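PDB 1LVM: catalytic domain of the nuclear inclusion protein A (nia) from Tobacco etch virus, which cleaves peptide bonds as a chymotrypsin-type cysteine protease with marked substrate specificity, probably acting on the viral polyprotein. Local coordinates for residues A[107-112]-A[163-168]; A[113-118]-A[137-142]; A[148-153]-A[185-190]. The protein carries 1 engineered substitution. All blocks are in the same frame, centred on the assembly; numbering follows the deposited sequence.

Contact 1. Residues A[107-112]-A[163-168]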
loop_
_atom_site.group_PDB
_atom_site.type_symbol
_atom_site.label_atom_id
_atom_site.label_comp_id
_atom_site.label_asym_id
_atom_site.label_seq_id
_atom_site.Cartn_x
_atom_site.Cartn_y
_atom_site.Cartn_z
ATOM N N LYS A 107 9.424 -9.308 1.787
ATOM C CA LYS A 107 10.617 -8.529 1.548
ATOM C C LYS A 107 10.216 -7.295 0.738
ATOM O O LYS A 107 9.387 -7.395 -0.189
ATOM C CB LYS A 107 11.671 -9.341 0.765
ATOM C CG LYS A 107 12.128 -10.664 1.448
ATOM C CD LYS A 107 12.919 -10.386 2.700
ATOM C CE LYS A 107 13.280 -11.664 3.473
ATOM N NZ LYS A 107 13.795 -11.351 4.847
ATOM N N PHE A 108 10.767 -6.136 1.165
ATOM C CA PHE A 108 10.520 -4.849 0.547
ATOM C C PHE A 108 11.866 -4.247 0.149
ATOM O O PHE A 108 12.851 -4.407 0.858
ATOM C CB PHE A 108 9.881 -3.849 1.537
ATOM C CG PHE A 108 8.570 -4.279 2.111
ATOM C CD1 PHE A 108 8.531 -5.192 3.155
ATOM C CD2 PHE A 108 7.338 -3.716 1.653
ATOM C CE1 PHE A 108 7.328 -5.529 3.721
ATOM C CE2 PHE A 108 6.166 -4.056 2.221
ATOM C CZ PHE A 108 6.153 -4.968 3.263
ATOM N N ARG A 109 11.907 -3.536 -0.969
ATOM C CA ARG A 109 13.119 -2.806 -1.353
ATOM C C ARG A 109 12.701 -1.652 -2.265
ATOM O O ARG A 109 11.539 -1.574 -2.719
ATOM C CB ARG A 109 14.137 -3.699 -2.094
ATOM C CG ARG A 109 13.517 -4.164 -3.452
ATOM C CD ARG A 109 14.600 -4.804 -4.353
ATOM N NE ARG A 109 14.003 -5.556 -5.449
ATOM C CZ ARG A 109 13.548 -5.022 -6.579
ATOM N NH1 ARG A 109 13.591 -3.691 -6.826
ATOM N NH2 ARG A 109 13.051 -5.832 -7.482
ATOM N N GLU A 110 13.637 -0.719 -2.481
ATOM C CA GLU A 110 13.366 0.384 -3.384
ATOM C C GLU A 110 13.217 -0.147 -4.803
ATOM O O GLU A 110 13.853 -1.085 -5.166
ATOM C CB GLU A 110 14.516 1.374 -3.398
ATOM C CG GLU A 110 14.794 1.963 -1.985
ATOM C CD GLU A 110 15.784 3.117 -2.068
ATOM O OE1 GLU A 110 15.344 4.243 -2.341
ATOM O OE2 GLU A 110 16.984 2.870 -1.880
ATOM N N PRO A 111 12.338 0.477 -5.606
ATOM C CA PRO A 111 12.123 0.077 -6.992
ATOM C C PRO A 111 13.395 0.408 -7.794
ATOM O O PRO A 111 14.210 1.174 -7.338
ATOM C CB PRO A 111 10.904 0.904 -7.419
ATOM C CG PRO A 111 10.896 2.094 -6.503
ATOM C CD PRO A 111 11.396 1.548 -5.177
ATOM N N GLN A 112 13.556 -0.215 -8.953
ATOM C CA GLN A 112 14.714 -0.016 -9.814
ATOM C C GLN A 112 14.209 0.425 -11.159
ATOM O O GLN A 112 13.261 -0.118 -11.707
ATOM C CB GLN A 112 15.493 -1.334 -9.901
ATOM C CG GLN A 112 16.087 -1.649 -8.506
ATOM C CD GLN A 112 16.692 -3.038 -8.373
ATOM O OE1 GLN A 112 16.727 -3.820 -9.332
ATOM N NE2 GLN A 112 17.170 -3.355 -7.165
ATOM N N LEU A 163 2.933 -3.075 -5.165
ATOM C CA LEU A 163 3.476 -3.191 -6.524
ATOM C C LEU A 163 4.586 -4.182 -6.222
ATOM O O LEU A 163 5.347 -3.955 -5.290
ATOM C CB LEU A 163 4.079 -1.852 -7.017
ATOM C CG LEU A 163 3.056 -0.922 -7.698
ATOM C CD1 LEU A 163 2.233 -1.742 -8.755
ATOM C CD2 LEU A 163 2.092 -0.403 -6.665
ATOM N N VAL A 164 4.661 -5.291 -6.970
ATOM C CA VAL A 164 5.630 -6.365 -6.743
ATOM C C VAL A 164 6.499 -6.603 -7.989
ATOM O O VAL A 164 5.982 -6.642 -9.111
ATOM C CB VAL A 164 4.847 -7.722 -6.432
ATOM C CG1 VAL A 164 5.835 -8.787 -5.963
ATOM C CG2 VAL A 164 3.786 -7.495 -5.322
ATOM N N SER A 165 7.799 -6.739 -7.755
ATOM C CA SER A 165 8.786 -6.999 -8.813
ATOM C C SER A 165 8.589 -8.433 -9.328
ATOM O O SER A 165 8.534 -9.387 -8.527
ATOM C CB SER A 165 10.185 -6.953 -8.198
ATOM O OG SER A 165 11.153 -7.456 -9.149
ATOM N N THR A 166 8.488 -8.618 -10.634
ATOM C CA THR A 166 8.316 -9.993 -11.120
ATOM C C THR A 166 9.705 -10.617 -11.090
ATOM O O THR A 166 9.856 -11.832 -11.156
ATOM C CB THR A 166 7.695 -10.036 -12.585
ATOM O OG1 THR A 166 8.611 -9.362 -13.468
ATOM C CG2 THR A 166 6.343 -9.309 -12.631
ATOM N N ARG A 167 10.740 -9.796 -10.953
ATOM C CA ARG A 167 12.094 -10.351 -10.917
ATOM C C ARG A 167 12.417 -11.091 -9.643
ATOM O O ARG A 167 12.980 -12.169 -9.721
ATOM C CB ARG A 167 13.176 -9.283 -11.077
ATOM C CG ARG A 167 14.552 -9.922 -11.375
ATOM C CD ARG A 167 15.635 -8.858 -11.540
ATOM N NE ARG A 167 15.650 -7.938 -10.410
ATOM C CZ ARG A 167 16.209 -8.195 -9.225
ATOM N NH1 ARG A 167 16.832 -9.350 -8.980
ATOM N NH2 ARG A 167 16.116 -7.297 -8.261
ATOM N N ASP A 168 12.052 -10.558 -8.467
ATOM C CA ASP A 168 12.418 -11.239 -7.254
ATOM C C ASP A 168 11.284 -11.355 -6.260
ATOM O O ASP A 168 11.481 -11.873 -5.155
ATOM C CB ASP A 168 13.661 -10.539 -6.632
ATOM C CG ASP A 168 13.384 -9.087 -6.235
ATOM O OD1 ASP A 168 12.222 -8.649 -6.365
ATOM O OD2 ASP A 168 14.340 -8.398 -5.824
HETATM O O HOH W 1 14.776 -5.371 -10.559
HETATM O O HOH W 2 17.983 -6.205 -5.849
#

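Contact 2. Residues A[113-118]-A[137-142]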
loop_
_atom_site.group_PDB
_atom_site.type_symbol
_atom_site.label_atom_id
_atom_site.label_comp_id
_atom_site.label_asym_id
_atom_site.label_seq_id
_atom_site.Cartn_x
_atom_site.Cartn_y
_atom_site.Cartn_z
ATOM N N ARG A 113 14.822 1.460 -11.682
ATOM C CA ARG A 113 14.362 1.993 -12.965
ATOM C C ARG A 113 14.161 0.932 -14.067
ATOM O O ARG A 113 14.967 0.004 -14.261
ATOM C CB ARG A 113 15.397 3.066 -13.414
ATOM C CG ARG A 113 14.951 3.835 -14.595
ATOM C CD ARG A 113 16.152 4.488 -15.298
ATOM N NE ARG A 113 15.680 5.527 -16.211
ATOM C CZ ARG A 113 15.354 6.751 -15.813
ATOM N NH1 ARG A 113 15.483 7.074 -14.537
ATOM N NH2 ARG A 113 14.833 7.623 -16.667
ATOM N N GLU A 114 13.044 1.050 -14.753
ATOM C CA GLU A 114 12.720 0.172 -15.835
ATOM C C GLU A 114 12.361 -1.266 -15.471
ATOM O O GLU A 114 12.054 -2.075 -16.345
ATOM C CB GLU A 114 13.878 0.252 -16.859
ATOM C CG GLU A 114 13.428 0.001 -18.275
ATOM C CD GLU A 114 14.166 0.864 -19.301
ATOM O OE1 GLU A 114 15.376 1.154 -19.113
ATOM O OE2 GLU A 114 13.518 1.228 -20.304
ATOM N N GLU A 115 12.327 -1.600 -14.186
ATOM C CA GLU A 115 11.989 -2.979 -13.887
ATOM C C GLU A 115 10.508 -3.287 -14.060
ATOM O O GLU A 115 9.627 -2.398 -14.047
ATOM C CB GLU A 115 12.458 -3.354 -12.476
ATOM C CG GLU A 115 11.624 -2.754 -11.384
ATOM C CD GLU A 115 12.015 -3.326 -10.020
ATOM O OE1 GLU A 115 12.309 -4.535 -9.912
ATOM O OE2 GLU A 115 12.034 -2.567 -9.049
ATOM N N ARG A 116 10.225 -4.575 -14.245
ATOM C CA ARG A 116 8.868 -5.047 -14.437
ATOM C C ARG A 116 8.147 -5.334 -13.113
ATOM O O ARG A 116 8.687 -6.054 -12.283
ATOM C CB ARG A 116 8.856 -6.358 -15.257
ATOM C CG ARG A 116 9.464 -6.160 -16.685
ATOM C CD ARG A 116 9.628 -7.522 -17.398
ATOM N NE ARG A 116 8.335 -8.121 -17.759
ATOM C CZ ARG A 116 7.598 -7.791 -18.823
ATOM N NH1 ARG A 116 8.011 -6.851 -19.681
ATOM N NH2 ARG A 116 6.424 -8.391 -19.028
ATOM N N ILE A 117 6.959 -4.754 -12.946
ATOM C CA ILE A 117 6.191 -4.934 -11.729
ATOM C C ILE A 117 4.766 -5.306 -12.036
ATOM O O ILE A 117 4.294 -5.092 -13.172
ATOM C CB ILE A 117 6.210 -3.636 -10.871
ATOM C CG1 ILE A 117 5.594 -2.445 -11.652
ATOM C CG2 ILE A 117 7.676 -3.310 -10.489
ATOM C CD1 ILE A 117 5.572 -1.052 -10.838
ATOM N N CYS A 118 4.079 -5.903 -11.052
ATOM C CA CYS A 118 2.664 -6.164 -11.208
ATOM C C CYS A 118 2.014 -5.708 -9.886
ATOM O O CYS A 118 2.668 -5.435 -8.871
ATOM C CB CYS A 118 2.357 -7.671 -11.489
ATOM S SG CYS A 118 2.939 -8.748 -10.108
ATOM N N SER A 137 3.762 -4.102 -15.830
ATOM C CA SER A 137 4.111 -2.785 -16.363
ATOM C C SER A 137 5.593 -2.484 -16.028
ATOM O O SER A 137 6.103 -3.017 -15.058
ATOM C CB SER A 137 3.215 -1.766 -15.652
ATOM O OG SER A 137 3.668 -0.427 -15.782
ATOM N N CYS A 138 6.304 -1.692 -16.851
ATOM C CA CYS A 138 7.647 -1.255 -16.444
ATOM C C CYS A 138 7.381 0.003 -15.536
ATOM O O CYS A 138 6.251 0.487 -15.434
ATOM C CB CYS A 138 8.528 -0.889 -17.650
ATOM S SG CYS A 138 9.062 -2.357 -18.614
ATOM N N THR A 139 8.412 0.502 -14.883
ATOM C CA THR A 139 8.255 1.626 -13.962
ATOM C C THR A 139 9.435 2.537 -13.981
ATOM O O THR A 139 10.569 2.088 -14.250
ATOM C CB THR A 139 7.996 1.071 -12.501
ATOM O OG1 THR A 139 7.631 2.138 -11.627
ATOM C CG2 THR A 139 9.211 0.329 -11.941
ATOM N N PHE A 140 9.160 3.826 -13.715
ATOM C CA PHE A 140 10.159 4.869 -13.652
ATOM C C PHE A 140 9.871 5.868 -12.574
ATOM O O PHE A 140 8.706 6.106 -12.256
ATOM C CB PHE A 140 10.227 5.648 -14.985
ATOM C CG PHE A 140 10.459 4.793 -16.162
ATOM C CD1 PHE A 140 9.376 4.138 -16.769
ATOM C CD2 PHE A 140 11.749 4.682 -16.722
ATOM C CE1 PHE A 140 9.566 3.395 -17.920
ATOM C CE2 PHE A 140 11.962 3.931 -17.891
ATOM C CZ PHE A 140 10.858 3.290 -18.485
ATOM N N PRO A 141 10.931 6.492 -11.992
ATOM C CA PRO A 141 10.614 7.480 -10.953
ATOM C C PRO A 141 10.031 8.739 -11.557
ATOM O O PRO A 141 10.431 9.167 -12.652
ATOM C CB PRO A 141 11.949 7.804 -10.346
ATOM C CG PRO A 141 12.871 7.664 -11.526
ATOM C CD PRO A 141 12.383 6.379 -12.162
ATOM N N SER A 142 9.103 9.336 -10.842
ATOM C CA SER A 142 8.560 10.633 -11.248
ATOM C C SER A 142 9.288 11.613 -10.278
ATOM O O SER A 142 9.059 11.556 -9.072
ATOM C CB SER A 142 7.065 10.704 -11.016
ATOM O OG SER A 142 6.647 12.032 -11.306
#

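Contact 3. Residues A[148-153]-A[185-190]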
loop_
_atom_site.group_PDB
_atom_site.type_symbol
_atom_site.label_atom_id
_atom_site.label_comp_id
_atom_site.label_asym_id
_atom_site.label_seq_id
_atom_site.Cartn_x
_atom_site.Cartn_y
_atom_site.Cartn_z
ATOM N N TRP A 148 6.490 6.851 -8.112
ATOM C CA TRP A 148 6.995 6.149 -9.330
ATOM C C TRP A 148 5.799 5.925 -10.221
ATOM O O TRP A 148 4.688 5.734 -9.762
ATOM C CB TRP A 148 7.665 4.815 -9.012
ATOM C CG TRP A 148 9.062 4.985 -8.551
ATOM C CD1 TRP A 148 9.492 5.765 -7.505
ATOM C CD2 TRP A 148 10.233 4.382 -9.120
ATOM N NE1 TRP A 148 10.838 5.679 -7.397
ATOM C CE2 TRP A 148 11.322 4.836 -8.377
ATOM C CE3 TRP A 148 10.456 3.495 -10.206
ATOM C CZ2 TRP A 148 12.623 4.453 -8.659
ATOM C CZ3 TRP A 148 11.787 3.097 -10.493
ATOM C CH2 TRP A 148 12.835 3.581 -9.718
ATOM N N LYS A 149 6.019 5.990 -11.535
ATOM C CA LYS A 149 4.957 5.785 -12.504
ATOM C C LYS A 149 4.730 4.310 -12.792
ATOM O O LYS A 149 5.676 3.512 -12.836
ATOM C CB LYS A 149 5.367 6.440 -13.864
ATOM C CG LYS A 149 5.711 7.981 -13.832
ATOM C CD LYS A 149 6.133 8.543 -15.307
ATOM C CE LYS A 149 6.620 10.020 -15.391
ATOM N NZ LYS A 149 7.195 10.416 -16.785
ATOM N N HIS A 150 3.475 3.961 -13.057
ATOM C CA HIS A 150 3.198 2.605 -13.455
ATOM C C HIS A 150 2.014 2.695 -14.391
ATOM O O HIS A 150 1.291 3.698 -14.369
ATOM C CB HIS A 150 2.968 1.656 -12.231
ATOM C CG HIS A 150 1.584 1.689 -11.656
ATOM N ND1 HIS A 150 1.293 2.305 -10.446
ATOM C CD2 HIS A 150 0.415 1.181 -12.119
ATOM C CE1 HIS A 150 -0.006 2.173 -10.196
ATOM N NE2 HIS A 150 -0.560 1.495 -11.199
ATOM N N TRP A 151 1.856 1.681 -15.275
ATOM C CA TRP A 151 0.749 1.687 -16.218
ATOM C C TRP A 151 -0.229 0.519 -16.046
ATOM O O TRP A 151 -0.721 -0.061 -17.011
ATOM C CB TRP A 151 1.325 1.752 -17.656
ATOM C CG TRP A 151 1.994 3.066 -17.913
ATOM C CD1 TRP A 151 1.424 4.167 -18.470
ATOM C CD2 TRP A 151 3.359 3.450 -17.580
ATOM N NE1 TRP A 151 2.332 5.210 -18.507
ATOM C CE2 TRP A 151 3.522 4.796 -17.979
ATOM C CE3 TRP A 151 4.432 2.797 -16.993
ATOM C CZ2 TRP A 151 4.710 5.487 -17.815
ATOM C CZ3 TRP A 151 5.632 3.498 -16.826
ATOM C CH2 TRP A 151 5.755 4.824 -17.237
ATOM N N ILE A 152 -0.509 0.163 -14.798
ATOM C CA ILE A 152 -1.503 -0.877 -14.524
ATOM C C ILE A 152 -2.868 -0.283 -14.233
ATOM O O ILE A 152 -2.980 0.570 -13.368
ATOM C CB ILE A 152 -1.045 -1.720 -13.335
ATOM C CG1 ILE A 152 0.308 -2.334 -13.714
ATOM C CG2 ILE A 152 -2.140 -2.759 -12.956
ATOM C CD1 ILE A 152 1.144 -2.944 -12.527
ATOM N N GLN A 153 -3.920 -0.752 -14.913
ATOM C CA GLN A 153 -5.260 -0.196 -14.682
ATOM C C GLN A 153 -5.673 -0.468 -13.246
ATOM O O GLN A 153 -5.606 -1.580 -12.792
ATOM C CB GLN A 153 -6.263 -0.865 -15.600
ATOM C CG GLN A 153 -6.607 -0.109 -16.799
ATOM C CD GLN A 153 -8.015 -0.413 -17.164
ATOM O OE1 GLN A 153 -8.375 -1.579 -17.301
ATOM N NE2 GLN A 153 -8.842 0.619 -17.300
ATOM N N ASN A 185 -0.547 6.420 -13.781
ATOM C CA ASN A 185 -0.736 5.998 -12.379
ATOM C C ASN A 185 0.570 6.157 -11.623
ATOM O O ASN A 185 1.653 6.158 -12.222
ATOM C CB ASN A 185 -1.254 4.559 -12.327
ATOM C CG ASN A 185 -2.745 4.459 -12.732
ATOM O OD1 ASN A 185 -3.229 3.407 -13.165
ATOM N ND2 ASN A 185 -3.463 5.554 -12.588
ATOM N N TYR A 186 0.462 6.324 -10.313
ATOM C CA TYR A 186 1.623 6.549 -9.493
ATOM C C TYR A 186 1.565 5.740 -8.184
ATOM O O TYR A 186 0.522 5.676 -7.547
ATOM C CB TYR A 186 1.702 8.039 -9.110
ATOM C CG TYR A 186 1.933 8.979 -10.346
ATOM C CD1 TYR A 186 0.850 9.416 -11.146
ATOM C CD2 TYR A 186 3.203 9.381 -10.688
ATOM C CE1 TYR A 186 1.068 10.238 -12.263
ATOM C CE2 TYR A 186 3.435 10.212 -11.829
ATOM C CZ TYR A 186 2.366 10.629 -12.595
ATOM O OH TYR A 186 2.626 11.458 -13.701
ATOM N N PHE A 187 2.699 5.145 -7.826
ATOM C CA PHE A 187 2.738 4.462 -6.540
ATOM C C PHE A 187 3.798 5.152 -5.683
ATOM O O PHE A 187 4.714 5.829 -6.170
ATOM C CB PHE A 187 3.019 2.934 -6.722
ATOM C CG PHE A 187 4.417 2.554 -7.173
ATOM C CD1 PHE A 187 5.445 2.382 -6.285
ATOM C CD2 PHE A 187 4.662 2.264 -8.557
ATOM C CE1 PHE A 187 6.711 1.916 -6.737
ATOM C CE2 PHE A 187 5.880 1.807 -9.009
ATOM C CZ PHE A 187 6.926 1.624 -8.104
ATOM N N THR A 188 3.665 4.984 -4.378
ATOM C CA THR A 188 4.629 5.538 -3.474
ATOM C C THR A 188 5.666 4.458 -3.274
ATOM O O THR A 188 5.347 3.312 -2.903
ATOM C CB THR A 188 3.952 5.862 -2.116
ATOM O OG1 THR A 188 2.969 6.892 -2.327
ATOM C CG2 THR A 188 4.969 6.287 -1.089
ATOM N N SER A 189 6.911 4.804 -3.575
ATOM C CA SER A 189 8.007 3.897 -3.437
ATOM C C SER A 189 8.370 3.513 -1.979
ATOM O O SER A 189 8.192 4.285 -1.004
ATOM C CB SER A 189 9.265 4.476 -4.111
ATOM O OG SER A 189 9.674 5.675 -3.443
ATOM N N VAL A 190 8.845 2.281 -1.833
ATOM C CA VAL A 190 9.348 1.808 -0.551
ATOM C C VAL A 190 10.618 2.669 -0.374
ATOM O O VAL A 190 11.443 2.740 -1.315
ATOM C CB VAL A 190 9.771 0.303 -0.666
ATOM C CG1 VAL A 190 10.844 -0.073 0.418
ATOM C CG2 VAL A 190 8.467 -0.586 -0.554
#

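Contact 1. Residues A[107-112]-A[163-168]
Arg-109 NH2 is gripped by more than one anion: it donates to Asp-168 OD1 at 3.1 Å across the contact and forms a second salt bridge with Glu-115. The neighbouring NE of Arg-109 reaches the other oxygen, Asp-168 OD2, at 2.9 Å with an N-H...O angle of 154°, so the carboxylate is held side-on by two nitrogens. The two bonds are not equivalent. OD2 offers its syn lone pair, whereas OD1 is met from above the carboxylate plane, as expected for flat groups inclined by 57°. Arg-109 gets there on a chain extended from CG to NE, with its far end fixed by NH1 donating to the carbonyl O of Glu-110.

Ser-165 sits at the edge of the same guanidinium. Its OG is 3.0 Å from Arg-109 NH2, but the angle is too poor for a hydrogen bond; OG instead bonds to Glu-115 and receives weak bonds from the backbone N of Arg-167 and of Asp-168, which tie down the turn after strand 163-165.

Arg-167 folds back through a bend at chi3 (52°), bringing its NH2 over one face of the Arg-109 guanidinium, 3.5 Å from Arg-109 NH2. Arg-167 NH2 is also 3.2 Å from Asp-168 OD2, with the oxygen well out of the Arg-167 guanidinium plane, so only charge joins that pair. On the exposed flank the Gln-112 amide and Arg-167 guanidinium planes are nearly parallel, although the side chains cross at about a right angle. Water 1 links them, donating to Gln-112 OE1 at 2.8 Å and accepting from Arg-167 NE at 2.7 Å; a second water accepts from Gln-112 NE2 and, weakly, from Arg-167 NH2.

Asp-168 and Glu-115 thus probably offset the close arginine charges, and this network clips the loop before strand 116-123 to the turn that follows strand 162-165.

Contact 2. Residues A[113-118]-A[137-142]
Ile-117 and Thr-139 pack across the open end of the hairpin formed by strands 116-123 and 130-142. With chi1 at 60° Ile-117 places CG1 between the backbone N and the carbonyl carbon, and the extended chi2 then carries CD1 to within 3.6 Å of Thr-139 CB. Thr-139 turns OG1 away from its own N, where it bonds to the carbonyl O of Lys-149, and its CG2 meets Glu-115 CG at 4.0 Å as the two side chains run side by side.

The backbone pairing is secure at one antiparallel hydrogen-bonded pair: Ile-117 N to Ser-137 O and Ser-137 N to Ile-117 O are both 2.9 Å. Toward the start of segment 113-118, Glu-114, in a left-handed backbone conformation, gives its N to Thr-139 O at 2.7 Å.

Two long side chains border the CD2-CE2-CZ rim of Phe-140. Arg-113, extended from CG to NE, brings CG to 3.9 Å from Phe-140 CD2 and turns one guanidinium face toward that carbon; since the two planes are 78° apart, the groups do not stack. Glu-114 runs alongside the ring, bent at chi2, and its OE2 approaches the edge near CZ at 3.8 Å.

A carboxylate at the ring's C-H edge implies a weak, probably favourable electrostatic contact at this exposed rim, where the guanidinium makes no cation-pi contact, while apolar contact and backbone bonds join the strands beneath.

Contact 3. Residues A[148-153]-A[185-190]
Phe-187 packs one face of its ring against Trp-148, whose CB comes to 3.4 Å from Phe-187 CZ; the line from CB to the ring centroid is 23° off the normal, a CH-pi contact. The ring takes this place because chi1 of 70° sets CG between the backbone N and the carbonyl carbon, so its end swings back toward strand 148-150. Beyond it the indole CD1 reaches Ser-189 CB at 3.6 Å. On the same face of the sheet Asn-185 lays its CB over the His-150 ring, 3.3 Å from NE2, while ND1 of that histidine lies at the edge of Phe-187, buried and without a partner in the model. His-150 NE2 gives a weak bond to Ile-152 O.

Paired backbones hold this layer together. Trp-148 and Phe-187 exchange two bonds of 2.8 Å; toward the other end, His-150 N to Asn-185 O is 3.0 Å and the return bond is weak.

The opposite face is looser. Here Lys-149 CG lies 3.8 Å from Tyr-186 CE2, the two side chains running in the same direction. Lys-149 continues, extended beyond CG, to partial exposure, whereas Tyr-186 OH bonds an acidic side chain of the bound peptide.

With the Trp-148 and Phe-187 face packed inward, and Tyr-186 on the other face and Asn-185 at the strand's start meeting peptide, this is the antiparallel pairing of a chymotrypsin-like protease's second barrel, at its substrate-binding cleft.

How the contacts relate
All three contacts reach one closed six-stranded antiparallel barrel, contact 1 by way of a loop laid against it. Contacts 1 and 2, with centres about 10 Å apart, are stitched by Val-164 N to Cys-118 O at 2.8 Å, between neighbouring strands, and by packing of Val-164 O on Ile-117 CB at 3.5 Å. Contacts 2 and 3 are nearer, about 8 Å between centres, and share the strand pairing Phe-140 O to Lys-149 N at 2.8 Å. Contact 1 reaches contact 3 through the barrel interior, where Leu-163 CD2 lies 3.5 Å from Phe-187 CB, and through Pro-111 CG, 3.3 Å from Trp-148 CE2. Contact 3 also carries the link to the peptide, through Asn-185 and Tyr-186.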